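Side-chain contacts in tyrosine phosphatase (Orf virus, PDB 5NCR), which acts as a homodimeric tyrosine phosphatase with triple substrate specificity and probably helps the virus evade host interferon signalling: residues E153-D156 with L162-A165; R10-C15 with V145-T150; T29-T32 with Y36-S39. The protein carries 2 engineered substitutions. All coordinates share one frame; numbering follows the deposited sequence.

Interaction 1 (E153-D156 with L162-A165); sequences EIRD and LENA
Arg155 and Glu163 form a bidentate salt bridge near the surface, tying the last turns of helix 140-158 to the loop that runs on into helix 165-177. The guanidinium grips the carboxylate side-on through NE and NH2, each nitrogen taking a different oxygen. Arg155 NE donates to Glu163 OE2 at 2.8 Å, on the syn lone pair, but the bond is bent, with an N-H...O angle of 140°. The second bond, Arg155 NH2 to Glu163 OE1, is longer at 3.1 Å and straighter at 165°. The two flat groups are twisted 57° apart, so the pairing is not coplanar. An extended Arg155 chain carries the guanidinium out from the helix, whereas Glu163 is bent at chi2, which brings its carboxylate back across the end of the arginine at about a right angle. The backbone N of Phe161 also donates to Glu163 OE2, so this oxygen is gripped by the loop as well as by the helix. On the loop side, Asn164 is the N-cap of helix 165-177: its OD1 accepts from Phe167 N, while its ND2 reaches Asp81 and Asp82. Leu162 is hydrogen-bonded through its backbone to Val116, and Glu163 touches Asn117, in the segment between strand 108-111 and helix 118-134, the position of the phosphate-binding P-loop in the dual-specificity phosphatase fold.

Interaction 2 (R10-C15 with V145-T150); sequences RLLLRC and VYFLKT
The Phe147 ring receives Leu12 obliquely, near its CD1 corner: Leu12 CD2 stands 3.8 Å from Phe147 CD1 and equally close to CB and CG, so the methyl sits where the ring joins its stem. The same ring also touches Met124 of helix 118-134, as well as Ile172 and Val176 of helix 165-177. The other flat group, the Tyr146 ring, belongs to the same helix; one face carries Thr150 OG1, 3.1 Å above the plane and offset toward the rim. That hydroxyl donates to Tyr146 O at 2.7 Å, a bond allowed by a Thr150 chi1 of -55°, which places OG1 beside the backbone N. Tyr146 O thus accepts twice, from Thr150 N and Thr150 OG1, on opposite faces of its carbonyl plane.

Helices 7-15 and 140-158 run nearly parallel here, their local axes 16° apart and 10.3 Å at closest approach. Leu12 and Cys15, one turn apart, supply the contacts from the first helix. With chi1 at -172°, Leu12 extends from its helix and divides its two methyls: CD2 goes to Phe147, while CD1 lies 3.9 Å from Leu148 CB. Leu148 CD1 in turn packs 3.8 Å from Cys15 CB, a contact made through the methylene and not the sulfur.

Cys15 SG forms the interchain disulfide with Cys15 of the second subunit, so this helix pair stands at the homodimer interface, while Cys15 O accepts a hydrogen bond from Tyr152 OH of helix 140-158. Leu148 packs against Phe144 of the second subunit, and Leu11 against Leu148 of that subunit.

Interaction 3 (T29-T32 with Y36-S39); sequences TRLT and YLGS
Backbone hydrogen bonds join Thr29 and Leu37 as an antiparallel hydrogen-bonded pair: Thr29 N to Leu37 O and Leu37 N to Thr29 O are both 2.8 Å, with N-H...O angles of 166° and 165°. Thr29 O also receives a CA-H...O contact from Tyr36 CA at 3.3 Å.

The next pair, Arg30 and Tyr36, is non-hydrogen-bonded and is filled by a CH-pi contact. Arg30 CG lies over one ring face, 3.9 Å from the Tyr36 centroid. With CG opposite the backbone N (chi1 -168°), the arginine stem is laid along the ring, the two side chains running side by side in the same direction, and Arg30 CD continues to within 3.7 Å of Tyr36 OH. The Tyr36 ring also meets Phe55 edge-to-face.

Apolar contact comes from Leu31 CD1, 3.9 Å from Leu37 CB. Leu31 and Thr32 both face Val35, a classic beta bulge at the turn end of this hairpin.

Thr29 OG1 is hydrogen-bonded to Arg158 of helix 140-158. Strand 35-38 pairs on its other side with strand 108-111, leaving 29-30 outermost, and Leu31 and Leu37 pack against helices 118-134 and 140-158.

How the interactions relate
Helix 140-158 connects interactions 1 and 2, whose centres are 11 Å apart: its middle packs on helix 7-15 at the dimer interface, and its last turns hold the loop before helix 165-177. The two contacts touch where Ala165 O lies 3.3 Å from Leu13 CD1. Interaction 3, 13 Å from interaction 1 between centres, meets it through Leu31 CD2, 4.1 Å from Ile154 CD1, joining hairpin and helix. Interactions 2 and 3 do not touch, their nearest atoms being about 7 Å apart. Interaction 1 reaches the position of the P-loop in this fold through Leu162 and Val116; interaction 3 adjoins it less directly, strand 35-38 pairing with strand 108-111, which leads into that loop.

Interaction 1 (E153-D156 with L162-A165)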
loop_
_atom_site.group_PDB
_atom_site.type_symbol
_atom_site.label_atom_id
_atom_site.label_comp_id
_atom_site.label_asym_id
_atom_site.label_seq_id
_atom_site.Cartn_x
_atom_site.Cartn_y
_atom_site.Cartn_z
ATOM N N GLU B 153 2.591 -5.273 -10.619
ATOM C CA GLU B 153 3.471 -5.974 -11.555
ATOM C C GLU B 153 2.696 -6.340 -12.834
ATOM O O GLU B 153 3.168 -6.040 -13.941
ATOM C CB GLU B 153 4.058 -7.212 -10.868
ATOM C CG GLU B 153 5.159 -7.948 -11.618
ATOM C CD GLU B 153 5.984 -8.852 -10.710
ATOM O OE1 GLU B 153 6.229 -10.016 -11.105
ATOM O OE2 GLU B 153 6.370 -8.407 -9.599
ATOM N N ILE B 154 1.487 -6.926 -12.693
ATOM C CA ILE B 154 0.644 -7.328 -13.825
ATOM C C ILE B 154 0.091 -6.090 -14.521
ATOM O O ILE B 154 0.106 -6.042 -15.754
ATOM C CB ILE B 154 -0.463 -8.373 -13.424
ATOM C CG1 ILE B 154 0.197 -9.648 -12.856
ATOM C CG2 ILE B 154 -1.374 -8.704 -14.657
ATOM C CD1 ILE B 154 -0.738 -10.594 -12.070
ATOM N N ARG B 155 -0.358 -5.083 -13.742
ATOM C CA ARG B 155 -0.876 -3.837 -14.312
ATOM C C ARG B 155 0.206 -3.104 -15.123
ATOM O O ARG B 155 -0.118 -2.474 -16.124
ATOM C CB ARG B 155 -1.449 -2.899 -13.249
ATOM C CG ARG B 155 -2.479 -1.932 -13.791
ATOM C CD ARG B 155 -3.033 -1.075 -12.683
ATOM N NE ARG B 155 -4.109 -0.198 -13.153
ATOM C CZ ARG B 155 -3.932 1.030 -13.638
ATOM N NH1 ARG B 155 -2.713 1.553 -13.717
ATOM N NH2 ARG B 155 -4.978 1.756 -14.023
ATOM N N ASP B 156 1.471 -3.213 -14.722
ATOM C CA ASP B 156 2.569 -2.594 -15.467
ATOM C C ASP B 156 2.673 -3.231 -16.869
ATOM O O ASP B 156 2.927 -2.512 -17.835
ATOM C CB ASP B 156 3.908 -2.742 -14.707
ATOM C CG ASP B 156 5.097 -2.031 -15.346
ATOM O OD1 ASP B 156 4.867 -1.048 -16.094
ATOM O OD2 ASP B 156 6.262 -2.470 -15.107
ATOM N N LEU B 162 -7.752 -5.404 -13.616
ATOM C CA LEU B 162 -8.557 -5.472 -12.401
ATOM C C LEU B 162 -8.907 -4.092 -11.816
ATOM O O LEU B 162 -8.636 -3.787 -10.653
ATOM C CB LEU B 162 -7.798 -6.373 -11.414
ATOM C CG LEU B 162 -8.497 -6.892 -10.162
ATOM C CD1 LEU B 162 -9.866 -7.503 -10.454
ATOM C CD2 LEU B 162 -7.586 -7.855 -9.461
ATOM N N GLU B 163 -9.469 -3.247 -12.666
ATOM C CA GLU B 163 -9.874 -1.886 -12.350
ATOM C C GLU B 163 -11.144 -1.920 -11.514
ATOM O O GLU B 163 -11.348 -1.064 -10.652
ATOM C CB GLU B 163 -10.072 -1.070 -13.658
ATOM C CG GLU B 163 -8.875 -1.122 -14.616
ATOM C CD GLU B 163 -7.575 -0.588 -14.053
ATOM O OE1 GLU B 163 -7.637 0.418 -13.319
ATOM O OE2 GLU B 163 -6.505 -1.186 -14.310
ATOM N N ASN B 164 -11.988 -2.931 -11.757
ATOM C CA ASN B 164 -13.233 -3.176 -11.048
ATOM C C ASN B 164 -12.903 -3.374 -9.548
ATOM O O ASN B 164 -12.324 -4.394 -9.153
ATOM C CB ASN B 164 -13.927 -4.413 -11.635
ATOM C CG ASN B 164 -15.285 -4.687 -11.070
ATOM O OD1 ASN B 164 -15.512 -4.630 -9.877
ATOM N ND2 ASN B 164 -16.229 -4.995 -11.915
ATOM N N ALA B 165 -13.229 -2.344 -8.742
ATOM C CA ALA B 165 -13.004 -2.287 -7.296
ATOM C C ALA B 165 -13.792 -3.364 -6.552
ATOM O O ALA B 165 -13.277 -3.918 -5.602
ATOM C CB ALA B 165 -13.365 -0.916 -6.768
#

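Interaction 2 (R10-C15 with V145-T150)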
loop_
_atom_site.group_PDB
_atom_site.type_symbol
_atom_site.label_atom_id
_atom_site.label_comp_id
_atom_site.label_asym_id
_atom_site.label_seq_id
_atom_site.Cartn_x
_atom_site.Cartn_y
_atom_site.Cartn_z
ATOM N N ARG B 10 -9.870 -2.555 3.066
ATOM C CA ARG B 10 -10.187 -1.244 2.512
ATOM C C ARG B 10 -8.900 -0.461 2.207
ATOM O O ARG B 10 -8.820 0.224 1.180
ATOM C CB ARG B 10 -11.099 -0.460 3.479
ATOM N N LEU B 11 -7.888 -0.595 3.086
ATOM C CA LEU B 11 -6.557 0.015 2.921
ATOM C C LEU B 11 -5.941 -0.521 1.591
ATOM O O LEU B 11 -5.493 0.268 0.760
ATOM C CB LEU B 11 -5.670 -0.416 4.096
ATOM C CG LEU B 11 -4.794 0.593 4.802
ATOM C CD1 LEU B 11 -5.555 1.881 5.199
ATOM C CD2 LEU B 11 -4.232 -0.019 6.058
ATOM N N LEU B 12 -5.937 -1.846 1.408
ATOM C CA LEU B 12 -5.388 -2.496 0.204
ATOM C C LEU B 12 -6.180 -2.159 -1.074
ATOM O O LEU B 12 -5.571 -1.896 -2.112
ATOM C CB LEU B 12 -5.230 -4.018 0.381
ATOM C CG LEU B 12 -4.489 -4.784 -0.742
ATOM C CD1 LEU B 12 -3.094 -4.155 -1.053
ATOM C CD2 LEU B 12 -4.362 -6.241 -0.388
ATOM N N LEU B 13 -7.523 -2.095 -0.975
ATOM C CA LEU B 13 -8.357 -1.688 -2.101
ATOM C C LEU B 13 -7.953 -0.276 -2.569
ATOM O O LEU B 13 -7.853 -0.058 -3.762
ATOM C CB LEU B 13 -9.828 -1.732 -1.710
ATOM C CG LEU B 13 -10.796 -1.503 -2.872
ATOM C CD1 LEU B 13 -10.731 -2.672 -3.905
ATOM C CD2 LEU B 13 -12.198 -1.294 -2.367
ATOM N N ARG B 14 -7.651 0.650 -1.619
ATOM C CA ARG B 14 -7.164 1.997 -1.891
ATOM C C ARG B 14 -5.760 1.959 -2.462
ATOM O O ARG B 14 -5.531 2.679 -3.438
ATOM C CB ARG B 14 -7.218 2.881 -0.630
ATOM C CG ARG B 14 -7.252 4.354 -0.980
ATOM C CD ARG B 14 -7.242 5.242 0.247
ATOM N NE ARG B 14 -6.957 6.635 -0.108
ATOM C CZ ARG B 14 -6.902 7.635 0.765
ATOM N NH1 ARG B 14 -7.123 7.412 2.055
ATOM N NH2 ARG B 14 -6.628 8.867 0.355
ATOM N N CYS B 15 -4.808 1.167 -1.852
ATOM C CA CYS B 15 -3.428 0.963 -2.366
ATOM C C CYS B 15 -3.437 0.559 -3.855
ATOM O O CYS B 15 -2.529 0.935 -4.604
ATOM C CB CYS B 15 -2.695 -0.102 -1.561
ATOM S SG CYS B 15 -2.067 0.453 0.040
ATOM N N VAL B 145 1.072 -7.358 1.147
ATOM C CA VAL B 145 2.169 -6.803 0.358
ATOM C C VAL B 145 2.339 -7.598 -0.969
ATOM O O VAL B 145 2.615 -7.001 -2.005
ATOM C CB VAL B 145 3.474 -6.752 1.194
ATOM C CG1 VAL B 145 4.677 -6.417 0.314
ATOM C CG2 VAL B 145 3.352 -5.741 2.338
ATOM N N TYR B 146 2.188 -8.925 -0.922
ATOM C CA TYR B 146 2.316 -9.733 -2.124
ATOM C C TYR B 146 1.204 -9.365 -3.106
ATOM O O TYR B 146 1.475 -9.271 -4.289
ATOM C CB TYR B 146 2.345 -11.246 -1.827
ATOM C CG TYR B 146 2.548 -12.079 -3.081
ATOM C CD1 TYR B 146 3.824 -12.286 -3.609
ATOM C CD2 TYR B 146 1.459 -12.577 -3.796
ATOM C CE1 TYR B 146 4.008 -12.993 -4.807
ATOM C CE2 TYR B 146 1.632 -13.269 -4.996
ATOM C CZ TYR B 146 2.907 -13.472 -5.498
ATOM O OH TYR B 146 3.049 -14.169 -6.678
ATOM N N PHE B 147 -0.043 -9.141 -2.602
ATOM C CA PHE B 147 -1.181 -8.785 -3.440
ATOM C C PHE B 147 -0.871 -7.438 -4.115
ATOM O O PHE B 147 -1.067 -7.286 -5.311
ATOM C CB PHE B 147 -2.457 -8.667 -2.597
ATOM C CG PHE B 147 -3.721 -8.501 -3.426
ATOM C CD1 PHE B 147 -4.048 -7.267 -3.996
ATOM C CD2 PHE B 147 -4.619 -9.556 -3.569
ATOM C CE1 PHE B 147 -5.227 -7.112 -4.743
ATOM C CE2 PHE B 147 -5.765 -9.418 -4.363
ATOM C CZ PHE B 147 -6.080 -8.190 -4.919
ATOM N N LEU B 148 -0.390 -6.484 -3.331
ATOM C CA LEU B 148 -0.008 -5.158 -3.767
ATOM C C LEU B 148 1.054 -5.192 -4.888
ATOM O O LEU B 148 0.822 -4.627 -5.958
ATOM C CB LEU B 148 0.487 -4.343 -2.563
ATOM C CG LEU B 148 0.965 -2.945 -2.840
ATOM C CD1 LEU B 148 -0.140 -2.075 -3.481
ATOM C CD2 LEU B 148 1.499 -2.331 -1.601
ATOM N N LYS B 149 2.183 -5.865 -4.640
ATOM C CA LYS B 149 3.315 -5.983 -5.559
ATOM C C LYS B 149 2.864 -6.687 -6.857
ATOM O O LYS B 149 3.166 -6.189 -7.929
ATOM C CB LYS B 149 4.457 -6.737 -4.860
ATOM C CG LYS B 149 5.728 -6.974 -5.667
ATOM C CD LYS B 149 6.837 -7.545 -4.750
ATOM C CE LYS B 149 7.757 -8.553 -5.407
ATOM N NZ LYS B 149 8.843 -7.897 -6.174
ATOM N N THR B 150 2.103 -7.782 -6.746
ATOM C CA THR B 150 1.631 -8.587 -7.867
ATOM C C THR B 150 0.629 -7.815 -8.724
ATOM O O THR B 150 0.690 -7.897 -9.940
ATOM C CB THR B 150 1.064 -9.918 -7.352
ATOM O OG1 THR B 150 2.081 -10.532 -6.561
ATOM C CG2 THR B 150 0.636 -10.847 -8.464
#

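Interaction 3 (T29-T32 with Y36-S39)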
loop_
_atom_site.group_PDB
_atom_site.type_symbol
_atom_site.label_atom_id
_atom_site.label_comp_id
_atom_site.label_asym_id
_atom_site.label_seq_id
_atom_site.Cartn_x
_atom_site.Cartn_y
_atom_site.Cartn_z
ATOM N N THR B 29 -0.949 -12.250 -21.983
ATOM C CA THR B 29 0.117 -12.244 -20.989
ATOM C C THR B 29 0.130 -13.622 -20.358
ATOM O O THR B 29 -0.869 -14.100 -19.863
ATOM C CB THR B 29 -0.106 -11.116 -19.955
ATOM O OG1 THR B 29 -0.200 -9.871 -20.645
ATOM C CG2 THR B 29 1.002 -11.040 -18.902
ATOM N N ARG B 30 1.283 -14.238 -20.372
ATOM C CA ARG B 30 1.519 -15.539 -19.811
ATOM C C ARG B 30 1.773 -15.299 -18.313
ATOM O O ARG B 30 2.731 -14.625 -17.951
ATOM C CB ARG B 30 2.740 -16.117 -20.533
ATOM C CG ARG B 30 2.983 -17.559 -20.303
ATOM C CD ARG B 30 4.245 -17.970 -21.023
ATOM N NE ARG B 30 5.297 -18.377 -20.090
ATOM C CZ ARG B 30 6.569 -18.570 -20.423
ATOM N NH1 ARG B 30 6.968 -18.400 -21.679
ATOM N NH2 ARG B 30 7.456 -18.913 -19.500
ATOM N N LEU B 31 0.875 -15.784 -17.453
ATOM C CA LEU B 31 0.963 -15.601 -15.992
ATOM C C LEU B 31 1.833 -16.671 -15.346
ATOM O O LEU B 31 2.568 -16.380 -14.388
ATOM C CB LEU B 31 -0.422 -15.612 -15.336
ATOM C CG LEU B 31 -1.475 -14.625 -15.843
ATOM C CD1 LEU B 31 -2.870 -15.197 -15.649
ATOM C CD2 LEU B 31 -1.325 -13.256 -15.193
ATOM N N THR B 32 1.671 -17.923 -15.803
ATOM C CA THR B 32 2.479 -19.079 -15.411
ATOM C C THR B 32 2.850 -19.797 -16.701
ATOM O O THR B 32 2.277 -19.473 -17.742
ATOM C CB THR B 32 1.741 -20.033 -14.453
ATOM O OG1 THR B 32 0.567 -20.490 -15.087
ATOM C CG2 THR B 32 1.400 -19.394 -13.139
ATOM N N TYR B 36 -2.535 -18.234 -19.395
ATOM C CA TYR B 36 -2.464 -16.976 -20.119
ATOM C C TYR B 36 -3.708 -16.158 -19.845
ATOM O O TYR B 36 -4.795 -16.708 -19.622
ATOM C CB TYR B 36 -2.335 -17.230 -21.633
ATOM C CG TYR B 36 -1.081 -17.960 -22.078
ATOM C CD1 TYR B 36 -0.937 -19.330 -21.877
ATOM C CD2 TYR B 36 -0.088 -17.303 -22.793
ATOM C CE1 TYR B 36 0.185 -20.015 -22.337
ATOM C CE2 TYR B 36 1.030 -17.980 -23.268
ATOM C CZ TYR B 36 1.174 -19.329 -23.019
ATOM O OH TYR B 36 2.285 -19.996 -23.481
ATOM N N LEU B 37 -3.526 -14.837 -19.843
ATOM C CA LEU B 37 -4.559 -13.837 -19.631
ATOM C C LEU B 37 -4.694 -13.082 -20.943
ATOM O O LEU B 37 -3.694 -12.655 -21.494
ATOM C CB LEU B 37 -4.149 -12.895 -18.465
ATOM C CG LEU B 37 -4.972 -11.635 -18.204
ATOM C CD1 LEU B 37 -6.425 -11.972 -17.989
ATOM C CD2 LEU B 37 -4.472 -10.913 -16.960
ATOM N N GLY B 38 -5.918 -12.962 -21.441
ATOM C CA GLY B 38 -6.163 -12.269 -22.691
ATOM C C GLY B 38 -7.529 -11.654 -22.809
ATOM O O GLY B 38 -8.337 -11.713 -21.874
ATOM N N SER B 39 -7.781 -11.058 -23.990
ATOM C CA SER B 39 -9.027 -10.383 -24.331
ATOM C C SER B 39 -9.815 -11.206 -25.361
ATOM O O SER B 39 -9.382 -12.294 -25.751
ATOM C CB SER B 39 -8.693 -9.021 -24.932
ATOM O OG SER B 39 -8.071 -9.211 -26.193
#